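Local coordinates for protein ubiquitin-conjugating enzyme E2-21 kDa (Pichia angusta, PDB 5NL8) that catalyses the attachment of ubiquitin to other proteins as an E2 conjugating enzyme of peroxisome biogenesis, accepting ubiquitin from E1 as a thioester, at residues P78-V83 with G118-D123; M108-V113 with V143-N148; V113-G118 with P154-M159. All coordinates share one frame; numbering follows the deposited sequence.

The three contacts follow the chain around C121, predicted to carry ubiquitin as a glycyl thioester. Contact 1 lays residues 118-123, C121 among them, along edge strand 79-82; contact 2 ties loop 108-113 to helix 135-147; contact 3 sets loop 113-118 against the start of helix 157-164. Their centres lie 10 to 11 Å apart. Contacts 1 and 3 share G118, contacts 2 and 3 share V113. Probable backbone hydrogen bonds join them: C121 N lies 3.3 Å from N112 O, E119 O lies 2.9 Å from N114 N, and P111 O lies 2.8 Å from L155 N. The side chains of N112 and L155 come within about 5 and 4 Å of that of C121.

Contact 1 of 3, residues P78-V83 with G118-D123; sequences PKIKFV and GEICLD
Backbone bonding at F82 and G118 fixes one end of this contact. F82 N donates to G118 O over 2.8 Å at 154°. In the opposite sense, G118 CA makes a CA-H...O contact of 3.5 Å with F82 O. Further along, I120 N gives I80 O a weak bond of 3.5 Å, and beyond it a water bridges the segments by accepting from I80 N and donating to I120 O. Direct bonding thus gives way to solvent as the backbones part: the CA atoms of K81 and E119 are 4.4 Å apart, those of K79 and L122 7.4 Å.

The two direct N-H...O bonds flank K81 and make one beta bridge, K81 with E119, and not a ladder. In the UBC fold 79-82 is the last strand of the four-stranded antiparallel sheet, bonded on its other side to strand 62-68; the segment leading to the predicted thioester cysteine, C121, runs along its edge.

Apolar packing centres on I120, whose CB points at the strand. With CG1 beside the backbone N (chi1 -51°), its CD1 reaches F82 CE1 at 3.6 Å, obliquely to the ring, and I80 CG2 at 3.9 Å, the two isoleucines lying side by side and pointing the same way. I142 of helix 135-147 touches all three. G118 O sits at the F82 ring edge. At the exposed end, K79 meets L122 through its aliphatic part, CG to CD2 at 4.1 Å.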
ATOM      1  N   PRO A  78      -4.084  10.864  -6.508  1.00 43.42           N
ATOM      2  CA  PRO A  78      -4.343  10.716  -5.071  1.00 43.92           C
ATOM      3  C   PRO A  78      -3.050  10.750  -4.270  1.00 46.10           C
ATOM      4  O   PRO A  78      -2.007  10.356  -4.792  1.00 44.38           O
ATOM      5  CB  PRO A  78      -5.003   9.336  -4.964  1.00 43.78           C
ATOM      6  CG  PRO A  78      -5.437   8.989  -6.358  1.00 41.61           C
ATOM      7  CD  PRO A  78      -4.463   9.660  -7.266  1.00 37.34           C
ATOM      8  N   LYS A  79      -3.115  11.221  -3.030  1.00 43.01           N
ATOM      9  CA  LYS A  79      -1.984  11.108  -2.119  1.00 41.11           C
ATOM     10  C   LYS A  79      -2.160   9.833  -1.310  1.00 46.96           C
ATOM     11  O   LYS A  79      -3.230   9.585  -0.761  1.00 35.11           O
ATOM     12  CB  LYS A  79      -1.877  12.329  -1.202  1.00 45.99           C
ATOM     13  CG  LYS A  79      -1.404  13.593  -1.905  1.00 67.59           C
ATOM     14  CD  LYS A  79      -1.290  14.758  -0.933  1.00 77.81           C
ATOM     15  CE  LYS A  79      -1.046  16.069  -1.667  1.00 85.16           C
ATOM     16  NZ  LYS A  79      -1.334  17.250  -0.804  1.00 90.71           N
ATOM     17  N   ILE A  80      -1.123   9.010  -1.248  1.00 32.83           N
ATOM     18  CA  ILE A  80      -1.268   7.695  -0.642  1.00 34.93           C
ATOM     19  C   ILE A  80      -0.173   7.433   0.381  1.00 33.70           C
ATOM     20  O   ILE A  80       0.985   7.794   0.168  1.00 43.25           O
ATOM     21  CB  ILE A  80      -1.268   6.596  -1.729  1.00 35.51           C
ATOM     22  CG1 ILE A  80      -2.409   6.856  -2.716  1.00 40.61           C
ATOM     23  CG2 ILE A  80      -1.389   5.216  -1.113  1.00 29.01           C
ATOM     24  CD1 ILE A  80      -2.547   5.835  -3.813  1.00 48.15           C
ATOM     25  N   LYS A  81      -0.545   6.824   1.503  1.00 33.41           N
ATOM     26  CA  LYS A  81       0.437   6.461   2.516  1.00 28.00           C
ATOM     27  C   LYS A  81       0.162   5.079   3.099  1.00 31.96           C
ATOM     28  O   LYS A  81      -0.980   4.625   3.125  1.00 29.75           O
ATOM     29  CB  LYS A  81       0.466   7.502   3.644  1.00 24.85           C
ATOM     30  CG  LYS A  81      -0.748   7.462   4.571  1.00 27.29           C
ATOM     31  CD  LYS A  81      -0.580   8.398   5.765  1.00 42.17           C
ATOM     32  CE  LYS A  81      -1.743   8.265   6.741  1.00 49.25           C
ATOM     33  NZ  LYS A  81      -1.638   9.213   7.886  1.00 47.40           N
ATOM     34  N   PHE A  82       1.219   4.413   3.559  1.00 24.72           N
ATOM     35  CA  PHE A  82       1.073   3.180   4.324  1.00 31.47           C
ATOM     36  C   PHE A  82       0.639   3.484   5.754  1.00 27.16           C
ATOM     37  O   PHE A  82       1.053   4.488   6.339  1.00 24.11           O
ATOM     38  CB  PHE A  82       2.382   2.385   4.339  1.00 23.04           C
ATOM     39  CG  PHE A  82       2.666   1.661   3.058  1.00 30.78           C
ATOM     40  CD1 PHE A  82       3.320   2.299   2.015  1.00 28.53           C
ATOM     41  CD2 PHE A  82       2.275   0.343   2.893  1.00 27.36           C
ATOM     42  CE1 PHE A  82       3.578   1.631   0.829  1.00 33.85           C
ATOM     43  CE2 PHE A  82       2.526  -0.327   1.709  1.00 29.54           C
ATOM     44  CZ  PHE A  82       3.179   0.317   0.676  1.00 25.39           C
ATOM     45  N   VAL A  83      -0.194   2.615   6.313  1.00 39.25           N
ATOM     46  CA  VAL A  83      -0.593   2.729   7.712  1.00 27.73           C
ATOM     47  C   VAL A  83       0.501   2.159   8.614  1.00 28.97           C
ATOM     48  O   VAL A  83       0.727   0.950   8.648  1.00 27.80           O
ATOM     49  CB  VAL A  83      -1.918   1.998   7.988  1.00 27.09           C
ATOM     50  CG1 VAL A  83      -2.249   2.041   9.475  1.00 27.46           C
ATOM     51  CG2 VAL A  83      -3.048   2.607   7.161  1.00 28.14           C
ATOM     52  N   GLY A 118       4.821   6.784   7.002  1.00 31.32           N
ATOM     53  CA  GLY A 118       4.276   5.874   6.014  1.00 25.69           C
ATOM     54  C   GLY A 118       4.084   6.515   4.652  1.00 33.17           C
ATOM     55  O   GLY A 118       3.641   5.860   3.705  1.00 32.20           O
ATOM     56  N   GLU A 119       4.423   7.795   4.551  1.00 28.39           N
ATOM     57  CA  GLU A 119       4.231   8.540   3.316  1.00 33.56           C
ATOM     58  C   GLU A 119       5.027   7.945   2.158  1.00 36.09           C
ATOM     59  O   GLU A 119       6.203   7.598   2.301  1.00 32.44           O
ATOM     60  CB  GLU A 119       4.616  10.011   3.504  1.00 41.09           C
ATOM     61  CG  GLU A 119       4.440  10.858   2.249  1.00 64.40           C
ATOM     62  CD  GLU A 119       4.806  12.314   2.463  1.00 85.51           C
ATOM     63  OE1 GLU A 119       5.276  12.656   3.569  1.00 91.60           O
ATOM     64  OE2 GLU A 119       4.624  13.117   1.523  1.00 84.92           O
ATOM     65  N   ILE A 120       4.360   7.817   1.016  1.00 38.12           N
ATOM     66  CA  ILE A 120       5.003   7.404  -0.224  1.00 35.81           C
ATOM     67  C   ILE A 120       5.397   8.651  -1.006  1.00 41.67           C
ATOM     68  O   ILE A 120       4.622   9.607  -1.086  1.00 55.67           O
ATOM     69  CB  ILE A 120       4.074   6.519  -1.077  1.00 31.57           C
ATOM     70  CG1 ILE A 120       3.510   5.374  -0.235  1.00 29.66           C
ATOM     71  CG2 ILE A 120       4.802   5.986  -2.307  1.00 32.49           C
ATOM     72  CD1 ILE A 120       2.469   4.545  -0.957  1.00 27.06           C
ATOM     73  N   CYS A 121       6.600   8.645  -1.569  1.00 45.76           N
ATOM     74  CA  CYS A 121       7.112   9.800  -2.300  1.00 52.64           C
ATOM     75  C   CYS A 121       6.180  10.199  -3.447  1.00 53.43           C
ATOM     76  O   CYS A 121       5.772   9.359  -4.253  1.00 45.98           O
ATOM     77  CB  CYS A 121       8.520   9.513  -2.832  1.00 45.24           C
ATOM     78  SG  CYS A 121       9.457  10.985  -3.309  1.00 63.17           S
ATOM     79  N   LEU A 122       5.850  11.487  -3.504  1.00 58.13           N
ATOM     80  CA  LEU A 122       4.930  12.030  -4.503  1.00 59.37           C
ATOM     81  C   LEU A 122       5.419  11.819  -5.936  1.00 65.18           C
ATOM     82  O   LEU A 122       4.618  11.787  -6.879  1.00 73.66           O
ATOM     83  CB  LEU A 122       4.703  13.523  -4.244  1.00 61.63           C
ATOM     84  CG  LEU A 122       4.032  13.885  -2.917  1.00 68.63           C
ATOM     85  CD1 LEU A 122       4.331  15.326  -2.533  1.00 69.98           C
ATOM     86  CD2 LEU A 122       2.531  13.650  -2.991  1.00 67.76           C
ATOM     87  N   ASP A 123       6.735  11.678  -6.089  1.00 65.61           N
ATOM     88  CA  ASP A 123       7.358  11.451  -7.391  1.00 67.01           C
ATOM     89  C   ASP A 123       6.750  10.257  -8.112  1.00 54.77           C
ATOM     90  O   ASP A 123       6.447  10.331  -9.301  1.00 55.78           O
ATOM     91  CB  ASP A 123       8.867  11.233  -7.237  1.00 67.33           C
ATOM     92  CG  ASP A 123       9.610  12.503  -6.873  1.00 78.90           C
ATOM     93  OD1 ASP A 123       8.967  13.453  -6.378  1.00 83.77           O
ATOM     94  OD2 ASP A 123      10.843  12.546  -7.073  1.00 79.91           O
TER
HETATM   95  O   HOH W   1       1.661  10.238  -2.098  1.00 48.42           O

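Contact 2 of 3, residues M108-V113 with V143-N148; sequences MPHPNV and VVLLAN
H110 projects from its loop toward the last turn of helix 135-147 and meets L145 and L146 with its ring. Its CB points toward the helix, and CG, anti to the backbone N (chi1 -174°), carries the imidazole onward. On one ring flank CD2 packs 3.9 Å from L146 CD2, a methyl that approaches obliquely. On the other, CE1 lies 3.9 Å from L145 CG. ND1 faces back into its own loop and accepts from N112 N at 2.9 Å and 168°, while P111 CD lies above one ring face, toward its rim. At the tip NE2 donates to L145 O over 3.1 Å; the bond is bent, 146° at the hydrogen, and the donor stands above the carbonyl plane.

One ring nitrogen thus accepts and the other donates, which fixes the rotation of the imidazole. The sequence H110-P111-N112 is the HPN motif of ubiquitin-conjugating enzymes, here within a type I turn from H110 to V113 that is closed by V113 N to H110 O. The N112 side chain lies about 5 Å from that of C121, the predicted thioester cysteine; its ND2 donates to the backbone oxygens of E150 and S153, and these bonds with those of H110 hold the loop beside the active site.

L146 CD2 also receives M108 CE at 3.8 Å, from a methionine that also touches F82 of strand 79-82. L145 CD1 lies 3.6 Å from N112 OD1.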
ATOM      1  N   MET A 108       6.483  -0.447   7.353  1.00 26.35           N
ATOM      2  CA  MET A 108       6.853  -0.593   5.945  1.00 27.12           C
ATOM      3  C   MET A 108       8.259  -0.062   5.668  1.00 34.83           C
ATOM      4  O   MET A 108       8.451   1.137   5.464  1.00 35.09           O
ATOM      5  CB  MET A 108       5.832   0.111   5.041  1.00 26.78           C
ATOM      6  CG  MET A 108       6.251   0.239   3.569  1.00 26.10           C
ATOM      7  SD  MET A 108       6.888  -1.278   2.821  1.00 34.51           S
ATOM      8  CE  MET A 108       5.378  -2.220   2.673  1.00 33.32           C
ATOM      9  N   PRO A 109       9.254  -0.962   5.671  1.00 34.85           N
ATOM     10  CA  PRO A 109      10.630  -0.614   5.308  1.00 28.23           C
ATOM     11  C   PRO A 109      10.845  -0.694   3.799  1.00 34.33           C
ATOM     12  O   PRO A 109      10.863  -1.782   3.217  1.00 38.90           O
ATOM     13  CB  PRO A 109      11.460  -1.662   6.049  1.00 24.03           C
ATOM     14  CG  PRO A 109      10.571  -2.847   6.119  1.00 33.33           C
ATOM     15  CD  PRO A 109       9.149  -2.347   6.164  1.00 28.63           C
ATOM     16  N   HIS A 110      11.008   0.463   3.173  1.00 30.06           N
ATOM     17  CA  HIS A 110      11.095   0.540   1.725  1.00 30.88           C
ATOM     18  C   HIS A 110      11.786   1.835   1.330  1.00 33.04           C
ATOM     19  O   HIS A 110      11.558   2.873   1.950  1.00 32.08           O
ATOM     20  CB  HIS A 110       9.694   0.457   1.103  1.00 23.97           C
ATOM     21  CG  HIS A 110       9.692   0.375  -0.391  1.00 32.69           C
ATOM     22  ND1 HIS A 110       9.904   1.475  -1.198  1.00 31.11           N
ATOM     23  CD2 HIS A 110       9.489  -0.670  -1.229  1.00 27.30           C
ATOM     24  CE1 HIS A 110       9.838   1.106  -2.465  1.00 34.47           C
ATOM     25  NE2 HIS A 110       9.585  -0.187  -2.511  1.00 30.73           N
ATOM     26  N   PRO A 111      12.652   1.772   0.310  1.00 28.42           N
ATOM     27  CA  PRO A 111      13.403   2.928  -0.189  1.00 34.52           C
ATOM     28  C   PRO A 111      12.551   4.172  -0.466  1.00 34.00           C
ATOM     29  O   PRO A 111      13.038   5.284  -0.252  1.00 32.77           O
ATOM     30  CB  PRO A 111      14.018   2.397  -1.483  1.00 31.88           C
ATOM     31  CG  PRO A 111      14.254   0.951  -1.192  1.00 28.72           C
ATOM     32  CD  PRO A 111      13.087   0.519  -0.335  1.00 36.82           C
ATOM     33  N   ASN A 112      11.309   3.997  -0.911  1.00 25.60           N
ATOM     34  CA  ASN A 112      10.469   5.137  -1.279  1.00 34.14           C
ATOM     35  C   ASN A 112       9.359   5.443  -0.266  1.00 36.48           C
ATOM     36  O   ASN A 112       8.360   6.078  -0.603  1.00 34.15           O
ATOM     37  CB  ASN A 112       9.843   4.903  -2.658  1.00 33.41           C
ATOM     38  CG  ASN A 112      10.880   4.630  -3.735  1.00 38.73           C
ATOM     39  OD1 ASN A 112      11.001   3.506  -4.224  1.00 39.29           O
ATOM     40  ND2 ASN A 112      11.623   5.660  -4.118  1.00 39.50           N
ATOM     41  N   VAL A 113       9.537   4.990   0.971  1.00 33.51           N
ATOM     42  CA  VAL A 113       8.537   5.198   2.016  1.00 31.85           C
ATOM     43  C   VAL A 113       9.145   5.772   3.298  1.00 38.10           C
ATOM     44  O   VAL A 113      10.160   5.276   3.788  1.00 43.23           O
ATOM     45  CB  VAL A 113       7.802   3.874   2.361  1.00 42.84           C
ATOM     46  CG1 VAL A 113       6.855   4.065   3.539  1.00 30.77           C
ATOM     47  CG2 VAL A 113       7.046   3.345   1.150  1.00 31.58           C
ATOM     48  N   VAL A 143       1.608  -1.690  -5.609  1.00 29.16           N
ATOM     49  CA  VAL A 143       2.035  -3.087  -5.540  1.00 33.55           C
ATOM     50  C   VAL A 143       3.269  -3.306  -6.427  1.00 33.34           C
ATOM     51  O   VAL A 143       4.203  -4.013  -6.048  1.00 39.06           O
ATOM     52  CB  VAL A 143       0.908  -4.054  -5.959  1.00 35.90           C
ATOM     53  CG1 VAL A 143       1.415  -5.488  -5.985  1.00 37.97           C
ATOM     54  CG2 VAL A 143      -0.276  -3.926  -5.016  1.00 35.00           C
ATOM     55  N   VAL A 144       3.269  -2.683  -7.601  1.00 39.55           N
ATOM     56  CA  VAL A 144       4.428  -2.707  -8.486  1.00 37.93           C
ATOM     57  C   VAL A 144       5.639  -2.086  -7.797  1.00 43.30           C
ATOM     58  O   VAL A 144       6.740  -2.639  -7.834  1.00 46.00           O
ATOM     59  CB  VAL A 144       4.155  -1.950  -9.804  1.00 44.05           C
ATOM     60  CG1 VAL A 144       5.452  -1.748 -10.590  1.00 42.12           C
ATOM     61  CG2 VAL A 144       3.117  -2.685 -10.645  1.00 39.38           C
ATOM     62  N   LEU A 145       5.421  -0.936  -7.161  1.00 40.24           N
ATOM     63  CA  LEU A 145       6.484  -0.219  -6.463  1.00 43.79           C
ATOM     64  C   LEU A 145       7.160  -1.088  -5.410  1.00 39.19           C
ATOM     65  O   LEU A 145       8.371  -0.988  -5.197  1.00 36.51           O
ATOM     66  CB  LEU A 145       5.938   1.051  -5.808  1.00 38.84           C
ATOM     67  CG  LEU A 145       6.957   1.873  -5.016  1.00 35.11           C
ATOM     68  CD1 LEU A 145       8.065   2.381  -5.934  1.00 30.49           C
ATOM     69  CD2 LEU A 145       6.281   3.027  -4.294  1.00 30.28           C
ATOM     70  N   LEU A 146       6.382  -1.944  -4.754  1.00 29.41           N
ATOM     71  CA  LEU A 146       6.963  -2.867  -3.782  1.00 32.52           C
ATOM     72  C   LEU A 146       7.997  -3.803  -4.426  1.00 46.74           C
ATOM     73  O   LEU A 146       8.959  -4.214  -3.777  1.00 38.38           O
ATOM     74  CB  LEU A 146       5.871  -3.691  -3.093  1.00 32.25           C
ATOM     75  CG  LEU A 146       5.029  -2.959  -2.041  1.00 36.12           C
ATOM     76  CD1 LEU A 146       4.093  -3.919  -1.307  1.00 22.89           C
ATOM     77  CD2 LEU A 146       5.924  -2.215  -1.056  1.00 29.18           C
ATOM     78  N   ALA A 147       7.803  -4.128  -5.701  1.00 41.06           N
ATOM     79  CA  ALA A 147       8.731  -5.008  -6.409  1.00 35.46           C
ATOM     80  C   ALA A 147       9.800  -4.235  -7.185  1.00 37.23           C
ATOM     81  O   ALA A 147      10.843  -4.786  -7.516  1.00 39.84           O
ATOM     82  CB  ALA A 147       7.967  -5.931  -7.355  1.00 29.46           C
ATOM     83  N   ASN A 148       9.540  -2.963  -7.477  1.00 43.04           N
ATOM     84  CA  ASN A 148      10.485  -2.155  -8.247  1.00 40.22           C
ATOM     85  C   ASN A 148      10.741  -0.784  -7.637  1.00 38.42           C
ATOM     86  O   ASN A 148      10.206   0.215  -8.111  1.00 41.07           O
ATOM     87  CB  ASN A 148       9.986  -1.973  -9.680  1.00 54.43           C
ATOM     88  CG  ASN A 148       9.739  -3.288 -10.379  1.00 59.37           C
ATOM     89  OD1 ASN A 148       8.614  -3.783 -10.411  1.00 60.19           O
ATOM     90  ND2 ASN A 148      10.792  -3.865 -10.946  1.00 48.96           N
TER

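Contact 3 of 3, residues V113-G118 with P154-M159; sequences VNFKTG and PLNIDM
L155 and N156 both aim their CB atoms at the loop 113-118, but they press on different parts of it. L155 lies against the backbone at the V113-N114 link, CB 3.6 Å from N114 N, and its CD1 also nears that nitrogen. N156 sets its CB 3.7 Å from V113 O. A chi1 of -174° swings its amide away from the backbone N and past that carbonyl until ND2 is 4.1 Å from F115 CB, oblique to the phenyl ring.

The two ends of this amide do separate work. ND2 donates to a water 3.1 Å away, which lies in hydrogen-bonding reach of V113 O, can donate to it, and sits at the F115 ring edge; OD1 accepts from M159 N at 176°, the N-cap bond of helix 157-164. A second water links F115 N to L155 O, so polar contact between the segments is made through solvent.

N114 turns its own amide back along the loop: OD1 takes K116 N in its carbonyl plane at 2.9 Å and T117 N from above that plane. This Asx turn within an Asx motif, with G118 N bonded to N114 O, is consistent with a role in shaping the bend between the HPN sequence and the E2 active site, where the L155 side chain touches C121, the predicted thioester cysteine.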
ATOM      1  N   VAL A 113       9.537   4.990   0.971  1.00 33.51           N
ATOM      2  CA  VAL A 113       8.537   5.198   2.016  1.00 31.85           C
ATOM      3  C   VAL A 113       9.145   5.772   3.298  1.00 38.10           C
ATOM      4  O   VAL A 113      10.160   5.276   3.788  1.00 43.23           O
ATOM      5  CB  VAL A 113       7.802   3.874   2.361  1.00 42.84           C
ATOM      6  CG1 VAL A 113       6.855   4.065   3.539  1.00 30.77           C
ATOM      7  CG2 VAL A 113       7.046   3.345   1.150  1.00 31.58           C
ATOM      8  N   ASN A 114       8.520   6.820   3.828  1.00 32.99           N
ATOM      9  CA  ASN A 114       8.882   7.372   5.133  1.00 38.29           C
ATOM     10  C   ASN A 114       8.559   6.370   6.238  1.00 35.05           C
ATOM     11  O   ASN A 114       7.393   6.064   6.483  1.00 28.64           O
ATOM     12  CB  ASN A 114       8.149   8.698   5.371  1.00 33.13           C
ATOM     13  CG  ASN A 114       8.630   9.434   6.618  1.00 42.40           C
ATOM     14  OD1 ASN A 114       8.724   8.861   7.702  1.00 38.96           O
ATOM     15  ND2 ASN A 114       8.932  10.717   6.461  1.00 41.60           N
ATOM     16  N   PHE A 115       9.593   5.865   6.906  1.00 30.83           N
ATOM     17  CA  PHE A 115       9.415   4.788   7.877  1.00 29.58           C
ATOM     18  C   PHE A 115       8.549   5.194   9.069  1.00 37.38           C
ATOM     19  O   PHE A 115       7.892   4.351   9.680  1.00 31.07           O
ATOM     20  CB  PHE A 115      10.776   4.288   8.372  1.00 34.91           C
ATOM     21  CG  PHE A 115      10.693   3.083   9.269  1.00 37.76           C
ATOM     22  CD1 PHE A 115      10.651   1.804   8.735  1.00 38.28           C
ATOM     23  CD2 PHE A 115      10.650   3.230  10.645  1.00 27.30           C
ATOM     24  CE1 PHE A 115      10.573   0.693   9.560  1.00 38.58           C
ATOM     25  CE2 PHE A 115      10.572   2.126  11.474  1.00 34.85           C
ATOM     26  CZ  PHE A 115      10.535   0.855  10.931  1.00 40.69           C
ATOM     27  N   LYS A 116       8.540   6.482   9.401  1.00 32.44           N
ATOM     28  CA  LYS A 116       7.786   6.939  10.565  1.00 40.81           C
ATOM     29  C   LYS A 116       6.318   7.240  10.234  1.00 40.28           C
ATOM     30  O   LYS A 116       5.417   6.809  10.961  1.00 33.90           O
ATOM     31  CB  LYS A 116       8.445   8.175  11.181  1.00 38.07           C
ATOM     32  CG  LYS A 116       7.545   8.931  12.144  1.00 55.82           C
ATOM     33  CD  LYS A 116       8.254  10.120  12.778  1.00 72.56           C
ATOM     34  CE  LYS A 116       7.569  11.429  12.419  1.00 83.98           C
ATOM     35  NZ  LYS A 116       7.285  12.262  13.621  1.00 89.06           N
ATOM     36  N   THR A 117       6.084   7.959   9.134  1.00 29.80           N
ATOM     37  CA  THR A 117       4.742   8.430   8.783  1.00 28.77           C
ATOM     38  C   THR A 117       4.037   7.517   7.785  1.00 39.37           C
ATOM     39  O   THR A 117       2.806   7.501   7.710  1.00 41.26           O
ATOM     40  CB  THR A 117       4.785   9.846   8.182  1.00 31.20           C
ATOM     41  OG1 THR A 117       5.415   9.801   6.895  1.00 34.14           O
ATOM     42  CG2 THR A 117       5.552  10.803   9.096  1.00 29.50           C
ATOM     43  N   GLY A 118       4.821   6.784   7.002  1.00 31.32           N
ATOM     44  CA  GLY A 118       4.276   5.874   6.014  1.00 25.69           C
ATOM     45  C   GLY A 118       4.084   6.515   4.652  1.00 33.17           C
ATOM     46  O   GLY A 118       3.641   5.860   3.705  1.00 32.20           O
ATOM     47  N   PRO A 154      14.547   8.627  -2.682  1.00 54.42           N
ATOM     48  CA  PRO A 154      14.482   7.880  -1.421  1.00 50.96           C
ATOM     49  C   PRO A 154      13.887   8.658  -0.245  1.00 52.51           C
ATOM     50  O   PRO A 154      14.143   9.853  -0.090  1.00 52.25           O
ATOM     51  CB  PRO A 154      15.949   7.561  -1.147  1.00 54.59           C
ATOM     52  CG  PRO A 154      16.674   8.746  -1.697  1.00 52.89           C
ATOM     53  CD  PRO A 154      15.883   9.213  -2.899  1.00 56.59           C
ATOM     54  N   LEU A 155      13.101   7.966   0.575  1.00 34.34           N
ATOM     55  CA  LEU A 155      12.624   8.511   1.841  1.00 32.72           C
ATOM     56  C   LEU A 155      13.186   7.684   2.989  1.00 35.50           C
ATOM     57  O   LEU A 155      13.100   8.071   4.155  1.00 42.58           O
ATOM     58  CB  LEU A 155      11.092   8.530   1.899  1.00 36.37           C
ATOM     59  CG  LEU A 155      10.377   9.387   0.852  1.00 38.78           C
ATOM     60  CD1 LEU A 155       8.876   9.401   1.101  1.00 35.76           C
ATOM     61  CD2 LEU A 155      10.935  10.797   0.842  1.00 44.66           C
ATOM     62  N   ASN A 156      13.748   6.530   2.642  1.00 32.18           N
ATOM     63  CA  ASN A 156      14.477   5.700   3.591  1.00 26.23           C
ATOM     64  C   ASN A 156      15.889   5.476   3.066  1.00 34.06           C
ATOM     65  O   ASN A 156      16.092   4.704   2.134  1.00 41.25           O
ATOM     66  CB  ASN A 156      13.757   4.366   3.823  1.00 25.27           C
ATOM     67  CG  ASN A 156      14.411   3.516   4.916  1.00 36.79           C
ATOM     68  OD1 ASN A 156      15.636   3.451   5.030  1.00 37.10           O
ATOM     69  ND2 ASN A 156      13.584   2.858   5.722  1.00 29.84           N
ATOM     70  N   ILE A 157      16.858   6.153   3.676  1.00 42.06           N
ATOM     71  CA  ILE A 157      18.239   6.143   3.198  1.00 40.90           C
ATOM     72  C   ILE A 157      18.889   4.760   3.257  1.00 41.32           C
ATOM     73  O   ILE A 157      19.523   4.329   2.295  1.00 40.47           O
ATOM     74  CB  ILE A 157      19.108   7.134   3.998  1.00 48.75           C
ATOM     75  CG1 ILE A 157      18.555   8.552   3.862  1.00 46.77           C
ATOM     76  CG2 ILE A 157      20.551   7.088   3.522  1.00 43.85           C
ATOM     77  CD1 ILE A 157      18.437   9.019   2.428  1.00 46.12           C
ATOM     78  N   ASP A 158      18.723   4.070   4.382  1.00 41.77           N
ATOM     79  CA  ASP A 158      19.356   2.768   4.596  1.00 43.07           C
ATOM     80  C   ASP A 158      18.931   1.719   3.563  1.00 39.32           C
ATOM     81  O   ASP A 158      19.773   1.016   2.999  1.00 43.43           O
ATOM     82  CB  ASP A 158      19.048   2.255   6.005  1.00 60.61           C
ATOM     83  CG  ASP A 158      19.741   3.066   7.090  1.00 76.84           C
ATOM     84  OD1 ASP A 158      20.900   3.488   6.880  1.00 88.92           O
ATOM     85  OD2 ASP A 158      19.126   3.280   8.155  1.00 78.50           O
ATOM     86  N   MET A 159      17.627   1.611   3.326  1.00 36.74           N
ATOM     87  CA  MET A 159      17.119   0.649   2.353  1.00 39.65           C
ATOM     88  C   MET A 159      17.587   1.003   0.943  1.00 41.43           C
ATOM     89  O   MET A 159      18.055   0.134   0.198  1.00 37.30           O
ATOM     90  CB  MET A 159      15.593   0.580   2.408  1.00 37.97           C
ATOM     91  CG  MET A 159      15.040   0.104   3.745  1.00 39.16           C
ATOM     92  SD  MET A 159      15.471  -1.603   4.134  1.00 46.38           S
ATOM     93  CE  MET A 159      14.458  -2.493   2.956  1.00 52.61           C
TER
HETATM   94  O   HOH W   2      10.592   2.770   4.986  1.00 30.21           O
HETATM   95  O   HOH W   3      12.281   6.706   6.397  1.00 39.64           O